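Local coordinates for putative mannose-1-phosphate guanylyl transferase (Thermus thermophilus, PDB 2CU2), which probably catalyses transfer of a guanylyl group from GTP to mannose 1-phosphate, forming GDP-mannose and releasing diphosphate, at residues A[219-222]-A[223-227]; A[57-60]-A[61-64]; A[207-210]-A[211-215]; A[229-232]-A[233-237]; A[23-26]-A[27-30]. All coordinates share one frame; numbering follows the deposited sequence.

Overall arrangement
Five local contacts sample the nucleotidyltransferase part of the chain. Contact 5 (23-30) is buried: prolines, Phe28 and Leu29 pack round two tight turns in the loop after strand 3-8. Contact 2 (57-64) is its surface counterpart, where charged and amide groups and a water mark the exit from strand 54-59; the two touch through Gln62 and Pro25. Contacts 1, 3 and 4 are partly buried and mainly helical. Contact 3 is all helix, whereas the helices of contacts 1 and 4 each start after a serine N-cap. The salt bridge Arg214-Glu223 ties contact 3 to contact 1, Arg60-Glu222 ties contact 2 to it, and contact 3 packs on contact 4 through Ser207 and His208.

Contact 1: residues A[219-222]-A[223-227]; sequences ASLE and EVYAG
Val224 turns back on segment 219-222. Its CB is 3.4 Å from Ser220 O. From there Val224 CG2, which stands anti to the carbonyl carbon and beside the backbone N, is directed back along the chain, where it lies 3.2 Å from Ser220 O and 3.6 Å from Ala219 CB. CG1, the other branch, packs on Ala211 CB of helix 206-216. Val224 N binds Ser220 O at 2.8 Å, with an N-H...O angle of 173°, so the first turn of the helix is closed by a nearly straight bond. Ser220 OG also accepts from Glu223 N, but at 3.4 Å this capping bond is weak. One residue further along, Leu221 and Tyr225 run side by side in the same direction; Leu221 CD1 approaches Tyr225 CD1 obliquely at 4.1 Å, while Tyr225 N donates to Leu221 O at 2.8 Å. Both side chains also touch Leu90 of helix 83-98. The carboxylate of Glu223 forms a salt bridge with Arg214. A serine at the N-cap, whose OG and O both take amide protons of the first turn, is the classic start of an alpha-helix, here the short helix 221-226.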
loop_
_atom_site.group_PDB
_atom_site.type_symbol
_atom_site.label_atom_id
_atom_site.label_comp_id
_atom_site.label_asym_id
_atom_site.label_seq_id
_atom_site.Cartn_x
_atom_site.Cartn_y
_atom_site.Cartn_z
ATOM N N ALA A 219 0.386 -39.120 32.996
ATOM C CA ALA A 219 -0.648 -39.049 31.949
ATOM C C ALA A 219 -0.121 -38.422 30.651
ATOM O O ALA A 219 0.875 -37.711 30.633
ATOM C CB ALA A 219 -1.837 -38.231 32.471
ATOM N N SER A 220 -0.803 -38.744 29.525
ATOM C CA SER A 220 -0.388 -38.201 28.229
ATOM C C SER A 220 -0.835 -36.748 28.056
ATOM O O SER A 220 -1.985 -36.389 28.263
ATOM C CB SER A 220 -1.008 -39.070 27.129
ATOM O OG SER A 220 -0.938 -38.373 25.885
ATOM N N LEU A 221 0.141 -35.898 27.699
ATOM C CA LEU A 221 -0.137 -34.482 27.495
ATOM C C LEU A 221 -1.294 -34.271 26.516
ATOM O O LEU A 221 -2.207 -33.486 26.741
ATOM C CB LEU A 221 1.131 -33.820 26.953
ATOM C CG LEU A 221 0.946 -32.323 26.693
ATOM C CD1 LEU A 221 0.452 -31.572 27.932
ATOM C CD2 LEU A 221 2.239 -31.632 26.262
ATOM N N GLU A 222 -1.212 -34.981 25.376
ATOM C CA GLU A 222 -2.262 -34.857 24.373
ATOM C C GLU A 222 -3.639 -35.180 24.956
ATOM O O GLU A 222 -4.607 -34.451 24.793
ATOM C CB GLU A 222 -1.942 -35.818 23.227
ATOM C CG GLU A 222 -1.603 -35.085 21.929
ATOM C CD GLU A 222 -2.389 -35.693 20.790
ATOM O OE1 GLU A 222 -3.240 -36.532 21.048
ATOM O OE2 GLU A 222 -2.140 -35.320 19.645
ATOM N N GLU A 223 -3.714 -36.346 25.627
ATOM C CA GLU A 223 -4.979 -36.750 26.227
ATOM C C GLU A 223 -5.492 -35.703 27.217
ATOM O O GLU A 223 -6.617 -35.230 27.134
ATOM C CB GLU A 223 -4.763 -38.084 26.943
ATOM C CG GLU A 223 -6.037 -38.597 27.617
ATOM C CD GLU A 223 -6.094 -38.082 29.037
ATOM O OE1 GLU A 223 -5.128 -38.264 29.765
ATOM O OE2 GLU A 223 -7.113 -37.502 29.407
ATOM N N VAL A 224 -4.602 -35.391 28.185
ATOM C CA VAL A 224 -4.964 -34.425 29.223
ATOM C C VAL A 224 -5.445 -33.090 28.634
ATOM O O VAL A 224 -6.478 -32.554 29.010
ATOM C CB VAL A 224 -3.754 -34.197 30.133
ATOM C CG1 VAL A 224 -4.038 -33.040 31.093
ATOM C CG2 VAL A 224 -3.458 -35.444 30.945
ATOM N N TYR A 225 -4.626 -32.531 27.710
ATOM C CA TYR A 225 -4.952 -31.210 27.160
ATOM C C TYR A 225 -6.293 -31.203 26.409
ATOM O O TYR A 225 -7.057 -30.246 26.448
ATOM C CB TYR A 225 -3.817 -30.760 26.227
ATOM C CG TYR A 225 -3.400 -29.358 26.541
ATOM C CD1 TYR A 225 -2.781 -29.078 27.756
ATOM C CD2 TYR A 225 -3.565 -28.336 25.603
ATOM C CE1 TYR A 225 -2.325 -27.795 28.031
ATOM C CE2 TYR A 225 -3.120 -27.048 25.880
ATOM C CZ TYR A 225 -2.511 -26.773 27.093
ATOM O OH TYR A 225 -2.085 -25.488 27.388
ATOM N N ALA A 226 -6.561 -32.303 25.678
ATOM C CA ALA A 226 -7.787 -32.338 24.873
ATOM C C ALA A 226 -9.055 -32.162 25.728
ATOM O O ALA A 226 -10.023 -31.522 25.339
ATOM C CB ALA A 226 -7.843 -33.668 24.110
ATOM N N GLY A 227 -9.038 -32.790 26.923
ATOM C CA GLY A 227 -10.232 -32.750 27.776
ATOM C C GLY A 227 -10.273 -31.533 28.713
ATOM O O GLY A 227 -11.145 -31.390 29.563
#

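Contact 2: residues A[57-60]-A[61-64]; sequences AVRR and DQEA
The backbone of Arg59 to Gln62 folds into a tight turn, in which Gln62 N donates to Arg59 O at 3.0 Å with an N-H...O angle of 153°. A second, weak bond follows from Glu63 N to Arg60 O at 3.4 Å, carrying the chain into helix 63-66. The side chain of Arg59 bends at chi2 and chi3 and crosses that of Asp61, with guanidinium and carboxylate planes 38° apart. Arg59 NH2 and Asp61 OD1 are 4.1 Å apart, and the oxygen lies well out of the guanidinium plane, so any attraction is probably one of charge alone, with no N-H aimed at the carboxylate. The more direct link is a water, which accepts from Arg59 NE at 3.1 Å and from the backbone N of Asp61 at 3.2 Å. This corner is the strand-to-helix connection of the beta-alpha-beta unit formed by strand 54-59, helix 63-66 and strand 74-78, part of the Rossmann-like GT-A core. Asp61 CG sits between its own backbone N and carbonyl carbon (chi1 53°), which turns the carboxylate back over Arg59: Asp61 OD2 comes to 3.5 Å from Arg59 CB and has no hydrogen-bonding partner in the model. Gln62 reaches the same carbon with its amide, NE2 lying 3.6 Å from Arg59 CB. The side chain of Arg60 leads away from the turn, and its NH1 forms a salt bridge with Glu222.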
loop_
_atom_site.group_PDB
_atom_site.type_symbol
_atom_site.label_atom_id
_atom_site.label_comp_id
_atom_site.label_asym_id
_atom_site.label_seq_id
_atom_site.Cartn_x
_atom_site.Cartn_y
_atom_site.Cartn_z
ATOM N N ALA A 57 6.501 -21.566 26.062
ATOM C CA ALA A 57 5.275 -22.238 25.650
ATOM C C ALA A 57 4.742 -21.694 24.327
ATOM O O ALA A 57 4.497 -20.485 24.188
ATOM C CB ALA A 57 4.214 -22.095 26.730
ATOM N N VAL A 58 4.578 -22.595 23.359
ATOM C CA VAL A 58 4.022 -22.307 22.045
ATOM C C VAL A 58 3.211 -23.489 21.516
ATOM O O VAL A 58 3.320 -24.617 21.978
ATOM C CB VAL A 58 5.182 -21.999 21.097
ATOM C CG1 VAL A 58 6.038 -20.872 21.670
ATOM C CG2 VAL A 58 6.044 -23.235 20.922
ATOM N N ARG A 59 2.342 -23.189 20.535
ATOM C CA ARG A 59 1.530 -24.248 19.950
ATOM C C ARG A 59 2.396 -25.296 19.246
ATOM O O ARG A 59 3.498 -25.033 18.784
ATOM C CB ARG A 59 0.561 -23.610 18.955
ATOM C CG ARG A 59 -0.645 -22.978 19.646
ATOM C CD ARG A 59 -1.601 -24.035 20.213
ATOM N NE ARG A 59 -2.410 -24.622 19.142
ATOM C CZ ARG A 59 -3.458 -23.904 18.699
ATOM N NH1 ARG A 59 -3.728 -22.726 19.233
ATOM N NH2 ARG A 59 -4.203 -24.373 17.693
ATOM N N ARG A 60 1.869 -26.531 19.213
ATOM C CA ARG A 60 2.599 -27.625 18.601
ATOM C C ARG A 60 2.901 -27.352 17.128
ATOM O O ARG A 60 3.946 -27.710 16.602
ATOM C CB ARG A 60 1.756 -28.895 18.743
ATOM C CG ARG A 60 2.269 -30.033 17.858
ATOM C CD ARG A 60 1.717 -31.396 18.295
ATOM N NE ARG A 60 0.571 -31.778 17.465
ATOM C CZ ARG A 60 -0.434 -32.442 18.068
ATOM N NH1 ARG A 60 -0.369 -32.714 19.360
ATOM N NH2 ARG A 60 -1.490 -32.836 17.351
ATOM N N ASP A 61 1.935 -26.718 16.436
ATOM C CA ASP A 61 2.143 -26.494 15.014
ATOM C C ASP A 61 3.078 -25.306 14.738
ATOM O O ASP A 61 3.367 -24.957 13.600
ATOM C CB ASP A 61 0.788 -26.307 14.321
ATOM C CG ASP A 61 -0.018 -25.227 15.024
ATOM O OD1 ASP A 61 -1.246 -25.320 14.992
ATOM O OD2 ASP A 61 0.583 -24.310 15.575
ATOM N N GLN A 62 3.546 -24.666 15.829
ATOM C CA GLN A 62 4.423 -23.507 15.656
ATOM C C GLN A 62 5.868 -23.810 16.058
ATOM O O GLN A 62 6.699 -22.925 16.221
ATOM C CB GLN A 62 3.877 -22.348 16.503
ATOM C CG GLN A 62 3.544 -21.112 15.666
ATOM C CD GLN A 62 2.142 -21.238 15.116
ATOM O OE1 GLN A 62 1.869 -21.046 13.942
ATOM N NE2 GLN A 62 1.220 -21.570 16.043
ATOM N N GLU A 63 6.157 -25.108 16.256
ATOM C CA GLU A 63 7.496 -25.483 16.688
ATOM C C GLU A 63 8.576 -24.951 15.742
ATOM O O GLU A 63 9.670 -24.576 16.143
ATOM C CB GLU A 63 7.569 -27.009 16.749
ATOM C CG GLU A 63 8.856 -27.490 17.416
ATOM C CD GLU A 63 8.847 -28.998 17.503
ATOM O OE1 GLU A 63 9.756 -29.554 18.103
ATOM O OE2 GLU A 63 7.928 -29.609 16.961
ATOM N N ALA A 64 8.248 -24.967 14.437
ATOM C CA ALA A 64 9.236 -24.563 13.439
ATOM C C ALA A 64 9.772 -23.150 13.693
ATOM O O ALA A 64 10.967 -22.927 13.846
ATOM C CB ALA A 64 8.575 -24.630 12.062
HETATM O O HOH W 1 -1.053 -26.984 17.684
#

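Contact 3: residues A[207-210]-A[211-215]; sequences SHHE and ALERL
Glu210 and Ala211, neighbours at the junction of the two segments, and His209 just before them bury the most surface here. Ala211 CB sits over the carbonyls of the preceding turn, 3.2 Å from Ser207 O, the same atom to which Ala211 N donates. Glu210 extends outward from the helix and the bent side chain of Arg214 comes back toward it, yet Glu210 OE1 and Arg214 NE stay 4.6 Å apart. A water bridges them: it donates to Glu210 OE1 at 2.9 Å and accepts from Arg214 NE at 2.8 Å, lying at the guanidinium edge and in its plane. The charged pair is thus joined through solvent, Arg214 NH1 being engaged by Glu223. His209 and Glu213 are also one turn apart and point the same way. Glu213 CG lies over one face of the imidazole, 4.1 Å from His209 CE1 and offset toward the ring's rim, with ring and carboxylate planes 26° apart. Backbone bonds such as Arg214 N to Glu210 O, 3.0 Å, space both pairs. Helix 206-216 is covered on several flanks: Ala211 and Leu212 pack on Leu89 of helix 83-98, His209 on Phe201 and Arg202 of helix 194-204, and Leu215 on helix 221-226.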
loop_
_atom_site.group_PDB
_atom_site.type_symbol
_atom_site.label_atom_id
_atom_site.label_comp_id
_atom_site.label_asym_id
_atom_site.label_seq_id
_atom_site.Cartn_x
_atom_site.Cartn_y
_atom_site.Cartn_z
ATOM N N SER A 207 -10.667 -28.701 37.067
ATOM C CA SER A 207 -10.202 -29.352 35.847
ATOM C C SER A 207 -8.670 -29.328 35.731
ATOM O O SER A 207 -8.030 -30.270 35.284
ATOM C CB SER A 207 -10.818 -28.631 34.646
ATOM O OG SER A 207 -10.423 -27.258 34.660
ATOM N N HIS A 208 -8.087 -28.173 36.114
ATOM C CA HIS A 208 -6.638 -28.021 35.987
ATOM C C HIS A 208 -5.881 -28.687 37.143
ATOM O O HIS A 208 -4.756 -29.149 37.004
ATOM C CB HIS A 208 -6.306 -26.522 35.926
ATOM C CG HIS A 208 -6.671 -25.953 34.575
ATOM N ND1 HIS A 208 -7.916 -26.026 34.038
ATOM C CD2 HIS A 208 -5.832 -25.323 33.649
ATOM C CE1 HIS A 208 -7.828 -25.437 32.827
ATOM N NE2 HIS A 208 -6.591 -25.008 32.567
ATOM N N HIS A 209 -6.508 -28.681 38.338
ATOM C CA HIS A 209 -5.865 -29.360 39.467
ATOM C C HIS A 209 -5.748 -30.863 39.194
ATOM O O HIS A 209 -4.725 -31.502 39.421
ATOM C CB HIS A 209 -6.682 -29.101 40.747
ATOM C CG HIS A 209 -6.330 -30.108 41.818
ATOM N ND1 HIS A 209 -6.992 -31.277 41.988
ATOM C CD2 HIS A 209 -5.356 -30.009 42.824
ATOM C CE1 HIS A 209 -6.423 -31.876 43.052
ATOM N NE2 HIS A 209 -5.440 -31.140 43.573
ATOM N N GLU A 210 -6.869 -31.429 38.695
ATOM C CA GLU A 210 -6.868 -32.849 38.341
ATOM C C GLU A 210 -5.889 -33.133 37.201
ATOM O O GLU A 210 -5.160 -34.115 37.190
ATOM C CB GLU A 210 -8.293 -33.250 37.928
ATOM C CG GLU A 210 -8.536 -34.759 38.044
ATOM C CD GLU A 210 -9.984 -35.071 37.711
ATOM O OE1 GLU A 210 -10.302 -35.202 36.543
ATOM O OE2 GLU A 210 -10.778 -35.223 38.637
ATOM N N ALA A 211 -5.922 -32.240 36.193
ATOM C CA ALA A 211 -5.001 -32.403 35.076
ATOM C C ALA A 211 -3.545 -32.373 35.544
ATOM O O ALA A 211 -2.703 -33.149 35.114
ATOM C CB ALA A 211 -5.258 -31.276 34.070
ATOM N N LEU A 212 -3.260 -31.406 36.437
ATOM C CA LEU A 212 -1.904 -31.274 36.962
ATOM C C LEU A 212 -1.439 -32.547 37.683
ATOM O O LEU A 212 -0.309 -32.999 37.545
ATOM C CB LEU A 212 -1.889 -30.087 37.929
ATOM C CG LEU A 212 -0.567 -29.959 38.698
ATOM C CD1 LEU A 212 0.660 -29.871 37.791
ATOM C CD2 LEU A 212 -0.505 -28.718 39.582
ATOM N N GLU A 213 -2.349 -33.106 38.517
ATOM C CA GLU A 213 -1.997 -34.334 39.233
ATOM C C GLU A 213 -1.670 -35.475 38.261
ATOM O O GLU A 213 -0.720 -36.226 38.429
ATOM C CB GLU A 213 -3.156 -34.757 40.153
ATOM C CG GLU A 213 -3.297 -33.910 41.423
ATOM C CD GLU A 213 -2.194 -34.237 42.414
ATOM O OE1 GLU A 213 -1.974 -35.402 42.700
ATOM O OE2 GLU A 213 -1.613 -33.299 42.954
ATOM N N ARG A 214 -2.527 -35.613 37.227
ATOM C CA ARG A 214 -2.347 -36.729 36.308
ATOM C C ARG A 214 -1.084 -36.571 35.456
ATOM O O ARG A 214 -0.423 -37.533 35.087
ATOM C CB ARG A 214 -3.582 -36.806 35.409
ATOM C CG ARG A 214 -4.828 -37.244 36.178
ATOM C CD ARG A 214 -5.882 -37.869 35.258
ATOM N NE ARG A 214 -6.532 -36.836 34.448
ATOM C CZ ARG A 214 -6.380 -36.913 33.112
ATOM N NH1 ARG A 214 -5.674 -37.896 32.581
ATOM N NH2 ARG A 214 -6.941 -35.988 32.329
ATOM N N LEU A 215 -0.775 -35.309 35.109
ATOM C CA LEU A 215 0.422 -35.066 34.310
ATOM C C LEU A 215 1.684 -35.514 35.049
ATOM O O LEU A 215 2.553 -36.195 34.518
ATOM C CB LEU A 215 0.496 -33.571 33.997
ATOM C CG LEU A 215 -0.394 -33.180 32.817
ATOM C CD1 LEU A 215 -0.408 -31.671 32.566
ATOM C CD2 LEU A 215 0.048 -33.830 31.504
HETATM O O HOH W 2 -8.145 -34.545 34.780
#

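Contact 4: residues A[229-232]-A[233-237]; sequences PKIS and IDYGV
Ile231 is the first residue of 229-232 to touch the helix that follows; ahead of it, Pro229 packs instead on Ser207. The side chain of Ile231 crosses that of Tyr235 at about a right angle. Its CG1 is anti to the backbone N (chi1 -171°) and lies at the edge of the Tyr235 ring, in its plane, 3.8 Å from CD2. Beyond it, Ile231 CD1 reaches Tyr235 CD2 at 3.5 Å and Gly236 CA at 3.4 Å, the latter closer than usual carbon packing. The absence of a side chain at Gly236 permits this approach, since a beta carbon modelled there would clash with Ser232 O and crowd Ile231 CD1. Next comes Ser232, the N-cap of helix 233-238, which grips the first turn with two atoms. OG is held between its own backbone N and carbonyl carbon (chi1 86°), a rotation that points it at the amide of Tyr235, and Ser232 OG accepts from Tyr235 N at 2.9 Å with an N-H...O angle of 166°. Ser232 O accepts from Gly236 N, also at 2.9 Å. With an alanine at this position, Tyr235 N would probably lose its capping acceptor and the first turn would be less firmly fixed. Around the cap, Ile231 lies on Ala85 at the start of helix 83-98 and on His208 of helix 206-216, Ile233 N donates to Thr84 OG1, and Ile233 and Val237 face Met197 of helix 194-204.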
loop_
_atom_site.group_PDB
_atom_site.type_symbol
_atom_site.label_atom_id
_atom_site.label_comp_id
_atom_site.label_asym_id
_atom_site.label_seq_id
_atom_site.Cartn_x
_atom_site.Cartn_y
_atom_site.Cartn_z
ATOM N N PRO A 229 -10.737 -27.593 29.665
ATOM C CA PRO A 229 -11.525 -26.439 29.221
ATOM C C PRO A 229 -10.617 -25.243 28.890
ATOM O O PRO A 229 -9.623 -24.968 29.559
ATOM C CB PRO A 229 -12.425 -26.079 30.393
ATOM C CG PRO A 229 -11.673 -26.502 31.645
ATOM C CD PRO A 229 -10.885 -27.772 31.102
ATOM N N LYS A 230 -10.982 -24.507 27.822
ATOM C CA LYS A 230 -10.200 -23.331 27.434
ATOM C C LYS A 230 -10.555 -22.113 28.290
ATOM O O LYS A 230 -11.666 -21.595 28.259
ATOM C CB LYS A 230 -10.487 -23.028 25.953
ATOM C CG LYS A 230 -9.737 -21.790 25.440
ATOM C CD LYS A 230 -10.172 -21.376 24.031
ATOM C CE LYS A 230 -9.553 -20.045 23.584
ATOM N NZ LYS A 230 -9.375 -20.052 22.129
ATOM N N ILE A 231 -9.580 -21.678 29.113
ATOM C CA ILE A 231 -9.813 -20.522 29.975
ATOM C C ILE A 231 -8.509 -19.795 30.296
ATOM O O ILE A 231 -7.438 -20.385 30.389
ATOM C CB ILE A 231 -10.487 -21.009 31.264
ATOM C CG1 ILE A 231 -10.955 -19.817 32.098
ATOM C CG2 ILE A 231 -9.485 -21.810 32.108
ATOM C CD1 ILE A 231 -11.799 -20.232 33.302
ATOM N N SER A 232 -8.604 -18.454 30.419
ATOM C CA SER A 232 -7.426 -17.683 30.790
ATOM C C SER A 232 -7.111 -17.870 32.272
ATOM O O SER A 232 -7.947 -18.262 33.071
ATOM C CB SER A 232 -7.693 -16.205 30.493
ATOM O OG SER A 232 -8.355 -15.606 31.602
ATOM N N ILE A 233 -5.840 -17.627 32.626
ATOM C CA ILE A 233 -5.479 -17.753 34.028
ATOM C C ILE A 233 -6.068 -16.605 34.850
ATOM O O ILE A 233 -6.301 -16.708 36.047
ATOM C CB ILE A 233 -3.957 -17.754 34.128
ATOM C CG1 ILE A 233 -3.527 -18.066 35.563
ATOM C CG2 ILE A 233 -3.415 -16.361 33.761
ATOM C CD1 ILE A 233 -3.961 -19.467 36.005
ATOM N N ASP A 234 -6.282 -15.467 34.161
ATOM C CA ASP A 234 -6.854 -14.306 34.834
ATOM C C ASP A 234 -8.278 -14.583 35.324
ATOM O O ASP A 234 -8.661 -14.256 36.439
ATOM C CB ASP A 234 -6.869 -13.142 33.840
ATOM C CG ASP A 234 -5.440 -12.781 33.459
ATOM O OD1 ASP A 234 -4.868 -13.494 32.635
ATOM O OD2 ASP A 234 -4.926 -11.789 33.969
ATOM N N TYR A 235 -9.086 -15.172 34.422
ATOM C CA TYR A 235 -10.480 -15.436 34.762
ATOM C C TYR A 235 -10.633 -16.712 35.593
ATOM O O TYR A 235 -11.454 -16.812 36.495
ATOM C CB TYR A 235 -11.267 -15.572 33.456
ATOM C CG TYR A 235 -12.692 -15.891 33.746
ATOM C CD1 TYR A 235 -13.489 -14.967 34.415
ATOM C CD2 TYR A 235 -13.259 -17.077 33.276
ATOM C CE1 TYR A 235 -14.842 -15.213 34.597
ATOM C CE2 TYR A 235 -14.611 -17.329 33.466
ATOM C CZ TYR A 235 -15.400 -16.404 34.125
ATOM O OH TYR A 235 -16.751 -16.635 34.299
ATOM N N GLY A 236 -9.823 -17.725 35.234
ATOM C CA GLY A 236 -9.963 -19.022 35.884
ATOM C C GLY A 236 -9.423 -19.021 37.317
ATOM O O GLY A 236 -9.873 -19.763 38.181
ATOM N N VAL A 237 -8.400 -18.179 37.553
ATOM C CA VAL A 237 -7.747 -18.214 38.858
ATOM C C VAL A 237 -7.645 -16.830 39.508
ATOM O O VAL A 237 -8.086 -16.598 40.626
ATOM C CB VAL A 237 -6.346 -18.798 38.673
ATOM C CG1 VAL A 237 -5.522 -18.589 39.941
ATOM C CG2 VAL A 237 -6.437 -20.283 38.374
#

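Contact 5: residues A[23-26]-A[27-30]; sequences DRPK and PFLP
Phe28 CG stands anti to its own carbonyl carbon (chi1 -54°), which swings the ring back toward Pro25, and a similar chi1 of -55° at Leu29 lays its branch over the carbonyls of Pro25 and Lys26. The rings of Pro25 and Phe28 cross at a slant, with Pro25 CD 3.4 Å from Phe28 CD2 in an oblique approach. Pro25 CB meanwhile rests on Pro27 CD at 3.6 Å, and Pro27 CB covers one face of the Phe28 ring near its rim. Two consecutive tight turns hold these groups together: Phe28 N donates to Pro25 O at 2.9 Å and Leu29 N to Lys26 O at 3.1 Å. A water donates to Lys26 O at 2.6 Å and to Leu29 O at 2.7 Å, and so spans the second turn. Leu29 CG lies 3.1 Å from Lys26 O, and its CD2 reaches the carbonyl of Arg24. Replacing Leu29 by an alanine takes away this branch and would probably open a gap beside the carbonyls of Arg24, Pro25 and Lys26. The run Arg-Pro-Lys-Pro lies in the loop after the first strand of the GT-A nucleotidyltransferase fold, which in this family probably contributes to the substrate site. Apolar packing and two turn bonds thus set the backbone, while the extended Lys26 is held at its far end by a salt bridge to Asp109 and a hydrogen bond to the backbone of Asp255.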
loop_
_atom_site.group_PDB
_atom_site.type_symbol
_atom_site.label_atom_id
_atom_site.label_comp_id
_atom_site.label_asym_id
_atom_site.label_seq_id
_atom_site.Cartn_x
_atom_site.Cartn_y
_atom_site.Cartn_z
ATOM N N ASP A 23 1.595 -19.036 9.708
ATOM C CA ASP A 23 2.709 -19.728 10.342
ATOM C C ASP A 23 3.608 -18.750 11.099
ATOM O O ASP A 23 4.726 -19.053 11.490
ATOM C CB ASP A 23 3.511 -20.445 9.255
ATOM C CG ASP A 23 4.027 -19.424 8.250
ATOM O OD1 ASP A 23 3.748 -18.240 8.442
ATOM O OD2 ASP A 23 4.699 -19.818 7.300
ATOM N N ARG A 24 3.087 -17.519 11.260
ATOM C CA ARG A 24 3.839 -16.504 11.982
ATOM C C ARG A 24 2.935 -15.712 12.927
ATOM O O ARG A 24 2.340 -14.705 12.563
ATOM C CB ARG A 24 4.474 -15.563 10.957
ATOM C CG ARG A 24 5.918 -15.211 11.306
ATOM C CD ARG A 24 6.866 -16.398 11.105
ATOM N NE ARG A 24 7.891 -16.075 10.109
ATOM C CZ ARG A 24 8.653 -17.087 9.657
ATOM N NH1 ARG A 24 8.463 -18.316 10.107
ATOM N NH2 ARG A 24 9.601 -16.845 8.746
ATOM N N PRO A 25 2.817 -16.240 14.162
ATOM C CA PRO A 25 2.020 -15.610 15.204
ATOM C C PRO A 25 2.632 -14.283 15.661
ATOM O O PRO A 25 3.749 -13.922 15.311
ATOM C CB PRO A 25 1.930 -16.584 16.379
ATOM C CG PRO A 25 2.535 -17.915 15.936
ATOM C CD PRO A 25 3.405 -17.466 14.671
ATOM N N LYS A 26 1.835 -13.540 16.451
ATOM C CA LYS A 26 2.209 -12.168 16.812
ATOM C C LYS A 26 3.645 -12.064 17.354
ATOM O O LYS A 26 4.410 -11.178 16.994
ATOM C CB LYS A 26 1.218 -11.667 17.863
ATOM C CG LYS A 26 1.718 -10.410 18.579
ATOM C CD LYS A 26 0.570 -9.519 19.055
ATOM C CE LYS A 26 0.985 -8.589 20.199
ATOM N NZ LYS A 26 -0.192 -8.214 20.982
ATOM N N PRO A 27 3.991 -12.975 18.283
ATOM C CA PRO A 27 5.268 -12.907 18.992
ATOM C C PRO A 27 6.469 -12.979 18.043
ATOM O O PRO A 27 7.600 -12.687 18.407
ATOM C CB PRO A 27 5.311 -14.068 19.982
ATOM C CG PRO A 27 3.908 -14.661 20.080
ATOM C CD PRO A 27 3.235 -14.132 18.730
ATOM N N PHE A 28 6.208 -13.450 16.810
ATOM C CA PHE A 28 7.317 -13.651 15.885
ATOM C C PHE A 28 7.405 -12.596 14.778
ATOM O O PHE A 28 7.957 -12.818 13.707
ATOM C CB PHE A 28 7.219 -15.063 15.306
ATOM C CG PHE A 28 7.148 -16.076 16.409
ATOM C CD1 PHE A 28 8.322 -16.550 16.981
ATOM C CD2 PHE A 28 5.922 -16.592 16.794
ATOM C CE1 PHE A 28 8.266 -17.548 17.941
ATOM C CE2 PHE A 28 5.873 -17.593 17.760
ATOM C CZ PHE A 28 7.042 -18.073 18.336
ATOM N N LEU A 29 6.799 -11.424 15.049
ATOM C CA LEU A 29 6.810 -10.367 14.048
ATOM C C LEU A 29 7.887 -9.301 14.264
ATOM O O LEU A 29 8.082 -8.790 15.359
ATOM C CB LEU A 29 5.415 -9.741 14.090
ATOM C CG LEU A 29 4.311 -10.784 13.885
ATOM C CD1 LEU A 29 2.908 -10.179 13.967
ATOM C CD2 LEU A 29 4.400 -11.479 12.527
ATOM N N PRO A 30 8.629 -8.943 13.196
ATOM C CA PRO A 30 9.681 -7.940 13.296
ATOM C C PRO A 30 9.094 -6.536 13.404
ATOM O O PRO A 30 8.658 -5.936 12.431
ATOM C CB PRO A 30 10.544 -8.042 12.042
ATOM C CG PRO A 30 9.692 -8.691 10.959
ATOM C CD PRO A 30 8.589 -9.459 11.831
HETATM O O HOH W 3 6.516 -9.723 17.391
#